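Local atomic coordinates of putative phosphinothricin acetyltransferase YwnH (Bacillus subtilis, PDB entry 1VHS), a protein that probably transfers an acetyl group from acetyl-CoA to phosphinothricin, which inactivates this herbicidal compound. Residues T4-E9 and V56-N61; N80-V85 and S117-I122. One frame throughout, in Å; residues are numbered along the deposited sequence. Where two conformers were deposited one is given.

Contact 1 (T4-E9 and V56-N61); sequences TLRLAE and VAEDEN
Thr-4 and Glu-58 exchange backbone hydrogen bonds where the edge strand 4-7 of the GNAT (N-acetyltransferase) fold joins strand 54-58 in antiparallel register. The evidence is two hydrogen-bonded pairs, Thr-4 with Glu-58 and Arg-6 with Val-56, flanking the non-hydrogen-bonded pair of Leu-5 and Ala-57. In the first pair, Glu-58 N lies 2.9 Å from Thr-4 O and Thr-4 N 3.1 Å from Glu-58 O. In the second, Arg-6 N to Val-56 O is 3.0 Å and Val-56 N to Arg-6 O 2.9 Å. All four N-H groups and carbonyls of these pairs are thereby satisfied. Val-56 O additionally receives a CA-H...O contact from Leu-5.

On the face bearing Arg-6, Val-56 and Glu-58, a side-chain salt bridge reinforces the backbone pairing. With CG between its backbone N and carbonyl carbon (chi1 64°) and an extended chain up to NE, Arg-6 reaches diagonally across to Glu-58, the partner of Thr-4 on the neighbouring strand. NE (2.7 Å) and NH2 (2.9 Å) of Arg-6 both grip Glu-58 OE1 side-on. OE1 lies near the guanidinium plane, yet the carboxylate is turned 81° from it: NH2 uses the anti lone pair of OE1, while NE meets it from above the carboxylate plane. NH1 has a salt bridge to Asp-12 and a weak bond to Leu-7 O. The in-plane grip and the Asp-12 bridge probably restrain the guanidinium's rotation; Glu-9 adds only a distant, out-of-plane charge.

On the other face, Leu-5 CD2 rests on Ala-57 CB at 3.6 Å, where helix 98-109 packs through Leu-102 and Glu-105. Just past the end of strand 4-7, Ala-8 CB meets Val-56 CG1. That valine's other branch, CG2, sits over the centre of the Arg-6 guanidinium face, 3.5 Å above its plane.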
ATOM      1  N   THR A   4      -5.117   6.835  14.252  1.00 29.99           N
ATOM      2  CA  THR A   4      -3.826   6.919  14.923  1.00 27.22           C
ATOM      3  C   THR A   4      -2.941   5.790  14.410  1.00 26.37           C
ATOM      4  O   THR A   4      -3.317   4.622  14.478  1.00 25.44           O
ATOM      5  CB  THR A   4      -3.974   6.776  16.451  1.00 29.19           C
ATOM      6  OG1 THR A   4      -4.876   7.772  16.940  0.65 32.90           O
ATOM      7  CG2 THR A   4      -2.625   6.941  17.127  0.65 31.98           C
ATOM      8  N   LEU A   5      -1.764   6.143  13.910  1.00 23.59           N
ATOM      9  CA  LEU A   5      -0.833   5.153  13.372  1.00 24.29           C
ATOM     10  C   LEU A   5       0.170   4.626  14.388  1.00 22.60           C
ATOM     11  O   LEU A   5       0.630   5.360  15.262  1.00 23.71           O
ATOM     12  CB  LEU A   5      -0.053   5.746  12.197  1.00 27.52           C
ATOM     13  CG  LEU A   5      -0.738   5.850  10.834  1.00 31.54           C
ATOM     14  CD1 LEU A   5       0.149   6.628   9.887  1.00 35.63           C
ATOM     15  CD2 LEU A   5      -1.007   4.456  10.286  1.00 28.62           C
ATOM     16  N   ARG A   6       0.500   3.346  14.254  1.00 19.70           N
ATOM     17  CA  ARG A   6       1.482   2.685  15.105  1.00 18.67           C
ATOM     18  C   ARG A   6       2.063   1.504  14.333  1.00 18.64           C
ATOM     19  O   ARG A   6       1.454   1.021  13.379  1.00 16.48           O
ATOM     20  CB  ARG A   6       0.829   2.172  16.393  1.00 18.22           C
ATOM     21  CG  ARG A   6      -0.220   1.104  16.162  1.00 19.11           C
ATOM     22  CD  ARG A   6      -0.740   0.538  17.482  1.00 18.22           C
ATOM     23  NE  ARG A   6      -1.875  -0.367  17.290  1.00 18.62           N
ATOM     24  CZ  ARG A   6      -1.786  -1.625  16.863  1.00 16.91           C
ATOM     25  NH1 ARG A   6      -0.607  -2.159  16.574  1.00 15.95           N
ATOM     26  NH2 ARG A   6      -2.886  -2.353  16.725  1.00 15.36           N
ATOM     27  N   LEU A   7       3.244   1.045  14.737  1.00 15.27           N
ATOM     28  CA  LEU A   7       3.867  -0.099  14.091  1.00 16.43           C
ATOM     29  C   LEU A   7       2.987  -1.339  14.271  1.00 19.22           C
ATOM     30  O   LEU A   7       2.424  -1.568  15.348  1.00 18.54           O
ATOM     31  CB  LEU A   7       5.250  -0.356  14.694  1.00 16.10           C
ATOM     32  CG  LEU A   7       6.334   0.668  14.344  1.00 17.49           C
ATOM     33  CD1 LEU A   7       7.503   0.555  15.310  1.00 19.08           C
ATOM     34  CD2 LEU A   7       6.795   0.435  12.906  1.00 17.95           C
ATOM     35  N   ALA A   8       2.856  -2.130  13.213  1.00 14.82           N
ATOM     36  CA  ALA A   8       2.052  -3.346  13.268  1.00 18.05           C
ATOM     37  C   ALA A   8       2.680  -4.366  14.211  1.00 19.34           C
ATOM     38  O   ALA A   8       3.894  -4.364  14.436  1.00 22.61           O
ATOM     39  CB  ALA A   8       1.914  -3.957  11.864  1.00 18.96           C
ATOM     40  N   GLU A   9       1.838  -5.241  14.749  1.00 21.44           N
ATOM     41  CA  GLU A   9       2.269  -6.288  15.663  1.00 23.59           C
ATOM     42  C   GLU A   9       1.683  -7.600  15.160  1.00 23.34           C
ATOM     43  O   GLU A   9       0.741  -7.601  14.364  1.00 24.35           O
ATOM     44  CB  GLU A   9       1.759  -5.979  17.072  1.00 24.27           C
ATOM     45  CG  GLU A   9       1.909  -4.514  17.426  1.00 26.65           C
ATOM     46  CD  GLU A   9       1.398  -4.171  18.808  1.00 26.88           C
ATOM     47  OE1 GLU A   9       0.263  -4.570  19.154  1.00 25.14           O
ATOM     48  OE2 GLU A   9       2.134  -3.482  19.539  1.00 28.55           O
ATOM     49  N   VAL A  56      -0.131   0.206  11.129  1.00 18.00           N
ATOM     50  CA  VAL A  56      -1.569   0.029  11.096  1.00 18.14           C
ATOM     51  C   VAL A  56      -2.181   1.306  11.645  1.00 19.51           C
ATOM     52  O   VAL A  56      -1.550   2.024  12.427  1.00 21.15           O
ATOM     53  CB  VAL A  56      -2.040  -1.189  11.933  1.00 20.53           C
ATOM     54  CG1 VAL A  56      -1.592  -2.482  11.264  1.00 23.82           C
ATOM     55  CG2 VAL A  56      -1.486  -1.109  13.346  1.00 20.68           C
ATOM     56  N   ALA A  57      -3.391   1.604  11.198  1.00 17.73           N
ATOM     57  CA  ALA A  57      -4.105   2.788  11.640  1.00 18.93           C
ATOM     58  C   ALA A  57      -5.342   2.330  12.401  1.00 21.67           C
ATOM     59  O   ALA A  57      -6.143   1.537  11.891  1.00 19.90           O
ATOM     60  CB  ALA A  57      -4.503   3.643  10.448  1.00 18.46           C
ATOM     61  N   GLU A  58      -5.481   2.820  13.629  1.00 21.46           N
ATOM     62  CA  GLU A  58      -6.615   2.460  14.473  1.00 23.36           C
ATOM     63  C   GLU A  58      -7.666   3.552  14.483  1.00 23.48           C
ATOM     64  O   GLU A  58      -7.338   4.737  14.492  1.00 23.57           O
ATOM     65  CB  GLU A  58      -6.166   2.219  15.919  1.00 26.06           C
ATOM     66  CG  GLU A  58      -5.361   0.953  16.159  1.00 28.63           C
ATOM     67  CD  GLU A  58      -5.075   0.723  17.634  1.00 30.50           C
ATOM     68  OE1 GLU A  58      -4.479  -0.323  17.972  1.00 33.55           O
ATOM     69  OE2 GLU A  58      -5.448   1.586  18.458  1.00 29.94           O
ATOM     70  N   ASP A  59      -8.931   3.147  14.474  1.00 29.46           N
ATOM     71  CA  ASP A  59     -10.022   4.106  14.533  1.00 34.31           C
ATOM     72  C   ASP A  59     -10.149   4.511  16.000  1.00 36.94           C
ATOM     73  O   ASP A  59      -9.442   3.978  16.857  1.00 35.08           O
ATOM     74  CB  ASP A  59     -11.338   3.481  14.041  1.00 36.87           C
ATOM     75  CG  ASP A  59     -11.664   2.169  14.736  1.00 38.18           C
ATOM     76  OD1 ASP A  59     -11.421   2.051  15.954  1.00 38.69           O
ATOM     77  OD2 ASP A  59     -12.181   1.253  14.062  1.00 42.72           O
ATOM     78  N   GLU A  60     -11.045   5.445  16.291  1.00 41.24           N
ATOM     79  CA  GLU A  60     -11.234   5.909  17.661  1.00 44.37           C
ATOM     80  C   GLU A  60     -11.613   4.791  18.632  1.00 44.46           C
ATOM     81  O   GLU A  60     -11.562   4.976  19.846  1.00 46.02           O
ATOM     82  CB  GLU A  60     -12.294   7.015  17.692  1.00 43.95           C
ATOM     83  CG  GLU A  60     -13.603   6.643  17.019  1.00 45.82           C
ATOM     84  N   ASN A  61     -11.975   3.629  18.095  1.00 45.57           N
ATOM     85  CA  ASN A  61     -12.369   2.490  18.923  1.00 44.76           C
ATOM     86  C   ASN A  61     -11.249   1.471  19.111  1.00 42.02           C
ATOM     87  O   ASN A  61     -11.456   0.422  19.728  1.00 39.81           O
ATOM     88  CB  ASN A  61     -13.580   1.793  18.307  1.00 49.57           C
ATOM     89  CG  ASN A  61     -14.680   2.764  17.936  1.00 54.39           C
ATOM     90  OD1 ASN A  61     -15.146   3.539  18.772  1.00 57.38           O
ATOM     91  ND2 ASN A  61     -15.103   2.727  16.676  1.00 56.41           N
TER

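Contact 2 (N80-V85 and S117-I122); sequences NKTAEV and SLMAFI
Ala-83 is bonded through both backbone groups to strand 117-122: its N donates to Ser-117 O and its O accepts from Met-119 N, each at 2.9 Å. Ser-117 N to Lys-81 O and Val-85 N to Met-119 O continue this parallel pattern. Where the strands splay, one water accepts from Phe-121 N and donates to Val-85 O; another joins Thr-82 OG1 to Ser-117 OG, hydroxyls 4.1 Å apart.

Packing differs on the two faces. Beside Ala-83, Leu-118 places CG anti to its backbone N (chi1 -168°), bringing CG to 3.8 Å from Val-85 CG1, the two side chains crossing at about a right angle. On the opposite face, selenomethionine Met-119 bends at chi3 (-78°), and its CE lies 3.3 Å from Thr-82 CG2, shorter than usual van der Waals contact and so doubtful in detail. Farther along, Glu-84 CG, in the conformer given, one of two, approaches Phe-121 CE1 obliquely at 3.5 Å.

Strands 82-89 and 117-123, connected through helix 98-109, form the beta-alpha-beta crossover of the GNAT fold, whose first strand runs on into the predicted acetyl-CoA site at Ile-87, Tyr-88 and Ile-89.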
ATOM      1  N   ASN A  80      18.848   0.178  -2.340  1.00 24.04           N
ATOM      2  CA  ASN A  80      18.560   0.428  -0.923  1.00 26.53           C
ATOM      3  C   ASN A  80      17.745   1.672  -0.574  1.00 22.50           C
ATOM      4  O   ASN A  80      17.066   1.694   0.449  1.00 25.25           O
ATOM      5  CB  ASN A  80      19.859   0.484  -0.110  1.00 31.11           C
ATOM      6  CG  ASN A  80      20.508  -0.866   0.045  1.00 35.54           C
ATOM      7  OD1 ASN A  80      19.835  -1.895   0.028  1.00 38.86           O
ATOM      8  ND2 ASN A  80      21.826  -0.871   0.216  1.00 40.74           N
ATOM      9  N   LYS A  81      17.826   2.712  -1.394  1.00 19.31           N
ATOM     10  CA  LYS A  81      17.093   3.943  -1.124  1.00 19.71           C
ATOM     11  C   LYS A  81      15.791   4.042  -1.901  1.00 17.04           C
ATOM     12  O   LYS A  81      15.155   5.093  -1.929  1.00 17.37           O
ATOM     13  CB  LYS A  81      17.973   5.153  -1.434  1.00 22.63           C
ATOM     14  CG  LYS A  81      18.993   5.453  -0.346  1.00 34.62           C
ATOM     15  CD  LYS A  81      19.954   6.553  -0.756  1.00 40.10           C
ATOM     16  CE  LYS A  81      21.021   6.012  -1.685  1.00 46.91           C
ATOM     17  NZ  LYS A  81      21.822   4.943  -1.020  1.00 49.40           N
ATOM     18  N   THR A  82      15.397   2.940  -2.523  1.00 16.46           N
ATOM     19  CA  THR A  82      14.169   2.908  -3.305  1.00 16.12           C
ATOM     20  C   THR A  82      13.207   1.909  -2.680  1.00 16.50           C
ATOM     21  O   THR A  82      13.566   0.761  -2.414  1.00 16.53           O
ATOM     22  CB  THR A  82      14.473   2.525  -4.776  1.00 16.78           C
ATOM     23  OG1 THR A  82      15.318   3.528  -5.356  1.00 18.01           O
ATOM     24  CG2 THR A  82      13.191   2.430  -5.586  1.00 19.85           C
ATOM     25  N   ALA A  83      11.983   2.351  -2.432  1.00 13.42           N
ATOM     26  CA  ALA A  83      10.989   1.484  -1.827  1.00 14.22           C
ATOM     27  C   ALA A  83       9.611   1.657  -2.422  1.00 17.41           C
ATOM     28  O   ALA A  83       9.329   2.627  -3.119  1.00 16.58           O
ATOM     29  CB  ALA A  83      10.928   1.738  -0.312  1.00 13.78           C
ATOM     30  N   GLU A  84       8.747   0.697  -2.129  1.00 16.54           N
ATOM     31  CA  GLU A  84       7.379   0.741  -2.592  1.00 16.31           C
ATOM     32  C   GLU A  84       6.502   1.033  -1.388  1.00 15.56           C
ATOM     33  O   GLU A  84       6.815   0.616  -0.273  1.00 19.14           O
ATOM     34  CB  GLU A  84       6.979  -0.609  -3.192  1.00 20.16           C
ATOM     35  CG  GLU A  84       7.716  -0.956  -4.476  0.65 28.11           C
ATOM     36  CD  GLU A  84       7.843  -2.450  -4.696  0.65 31.42           C
ATOM     37  OE1 GLU A  84       6.844  -3.175  -4.494  0.65 36.57           O
ATOM     38  OE2 GLU A  84       8.944  -2.898  -5.081  0.65 34.33           O
ATOM     39  N   VAL A  85       5.433   1.785  -1.600  1.00 12.79           N
ATOM     40  CA  VAL A  85       4.495   2.054  -0.522  1.00 15.38           C
ATOM     41  C   VAL A  85       3.147   1.493  -0.960  1.00 17.36           C
ATOM     42  O   VAL A  85       2.700   1.730  -2.087  1.00 14.60           O
ATOM     43  CB  VAL A  85       4.360   3.566  -0.202  1.00 17.58           C
ATOM     44  CG1 VAL A  85       3.870   4.342  -1.426  1.00 18.36           C
ATOM     45  CG2 VAL A  85       3.389   3.749   0.969  1.00 19.53           C
ATOM     46  N   SER A 117      13.540   7.339  -3.181  1.00 15.92           N
ATOM     47  CA  SER A 117      12.554   7.187  -4.255  1.00 18.08           C
ATOM     48  C   SER A 117      11.456   6.258  -3.774  1.00 15.83           C
ATOM     49  O   SER A 117      11.719   5.127  -3.371  1.00 16.54           O
ATOM     50  CB  SER A 117      13.210   6.602  -5.516  1.00 16.01           C
ATOM     51  OG  SER A 117      14.290   7.421  -5.951  1.00 20.76           O
ATOM     52  N   LEU A 118      10.223   6.740  -3.812  1.00 13.22           N
ATOM     53  CA  LEU A 118       9.091   5.949  -3.360  1.00 16.52           C
ATOM     54  C   LEU A 118       8.165   5.683  -4.541  1.00 14.87           C
ATOM     55  O   LEU A 118       7.804   6.599  -5.259  1.00 14.47           O
ATOM     56  CB  LEU A 118       8.354   6.712  -2.254  1.00 16.71           C
ATOM     57  CG  LEU A 118       7.298   5.973  -1.437  1.00 20.71           C
ATOM     58  CD1 LEU A 118       7.930   4.765  -0.759  1.00 22.82           C
ATOM     59  CD2 LEU A 118       6.698   6.927  -0.398  1.00 21.88           C
HETATM   60  N   MSE A 119       7.801   4.422  -4.747  1.00 11.95           N
HETATM   61  CA  MSE A 119       6.919   4.049  -5.846  1.00 11.75           C
HETATM   62  C   MSE A 119       5.627   3.399  -5.354  1.00 16.96           C
HETATM   63  O   MSE A 119       5.592   2.779  -4.288  1.00 16.44           O
HETATM   64  CB  MSE A 119       7.633   3.075  -6.793  1.00 15.85           C
HETATM   65  CG  MSE A 119       8.710   3.716  -7.650  1.00 21.96           C
HETATM   66 SE   MSE A 119       9.553   2.408  -8.824  1.00 39.46          SE
HETATM   67  CE  MSE A 119      10.648   1.616  -7.527  1.00 16.79           C
ATOM     68  N   ALA A 120       4.571   3.544  -6.149  1.00 13.09           N
ATOM     69  CA  ALA A 120       3.272   2.972  -5.835  1.00 12.90           C
ATOM     70  C   ALA A 120       2.751   2.242  -7.067  1.00 14.28           C
ATOM     71  O   ALA A 120       2.832   2.762  -8.177  1.00 15.04           O
ATOM     72  CB  ALA A 120       2.286   4.081  -5.432  1.00 13.21           C
ATOM     73  N   PHE A 121       2.230   1.036  -6.864  1.00 13.13           N
ATOM     74  CA  PHE A 121       1.692   0.224  -7.956  1.00 16.28           C
ATOM     75  C   PHE A 121       0.177   0.304  -7.890  1.00 16.77           C
ATOM     76  O   PHE A 121      -0.447  -0.227  -6.967  1.00 18.55           O
ATOM     77  CB  PHE A 121       2.160  -1.230  -7.809  1.00 22.44           C
ATOM     78  CG  PHE A 121       3.634  -1.418  -8.041  1.00 28.55           C
ATOM     79  CD1 PHE A 121       4.569  -0.696  -7.305  1.00 33.30           C
ATOM     80  CD2 PHE A 121       4.090  -2.312  -9.006  1.00 39.18           C
ATOM     81  CE1 PHE A 121       5.937  -0.858  -7.526  1.00 35.19           C
ATOM     82  CE2 PHE A 121       5.458  -2.484  -9.237  1.00 39.59           C
ATOM     83  CZ  PHE A 121       6.382  -1.753  -8.492  1.00 37.99           C
ATOM     84  N   ILE A 122      -0.409   0.973  -8.880  1.00 13.41           N
ATOM     85  CA  ILE A 122      -1.842   1.197  -8.929  1.00 14.68           C
ATOM     86  C   ILE A 122      -2.443   0.786 -10.263  1.00 15.16           C
ATOM     87  O   ILE A 122      -1.909   1.113 -11.324  1.00 16.15           O
ATOM     88  CB  ILE A 122      -2.147   2.707  -8.684  1.00 15.68           C
ATOM     89  CG1 ILE A 122      -1.492   3.159  -7.372  1.00 19.77           C
ATOM     90  CG2 ILE A 122      -3.649   2.946  -8.662  1.00 20.72           C
ATOM     91  CD1 ILE A 122      -1.481   4.674  -7.160  1.00 22.25           C
TER
HETATM   92  O   HOH W   1      16.545   6.305  -4.958  1.00 30.11           O
HETATM   93  O   HOH W   2       2.186  -0.019  -4.260  1.00 21.98           O

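Overall arrangement
Both contacts belong to one seven-stranded mixed sheet, but their centres are 22 Å apart and their nearest atoms about 10 Å, so they do not touch. Contact 1 joins the outermost strand 4-7 to its neighbour 54-58, antiparallel; contact 2 is the parallel pairing farther across, beyond strand 64-72. Helix 98-109 relates them: it packs on Leu-5 and Ala-57 and connects the two strands of contact 2. Contact 1 approaches the predicted acetyl-CoA site across the fold, the side chains of Ala-57 and Val-98 being about 6 Å apart. From contact 2, strand 82-89 continues into that site at Ile-87, while the side chains of Ala-120 and Asn-126 are about 10 Å apart.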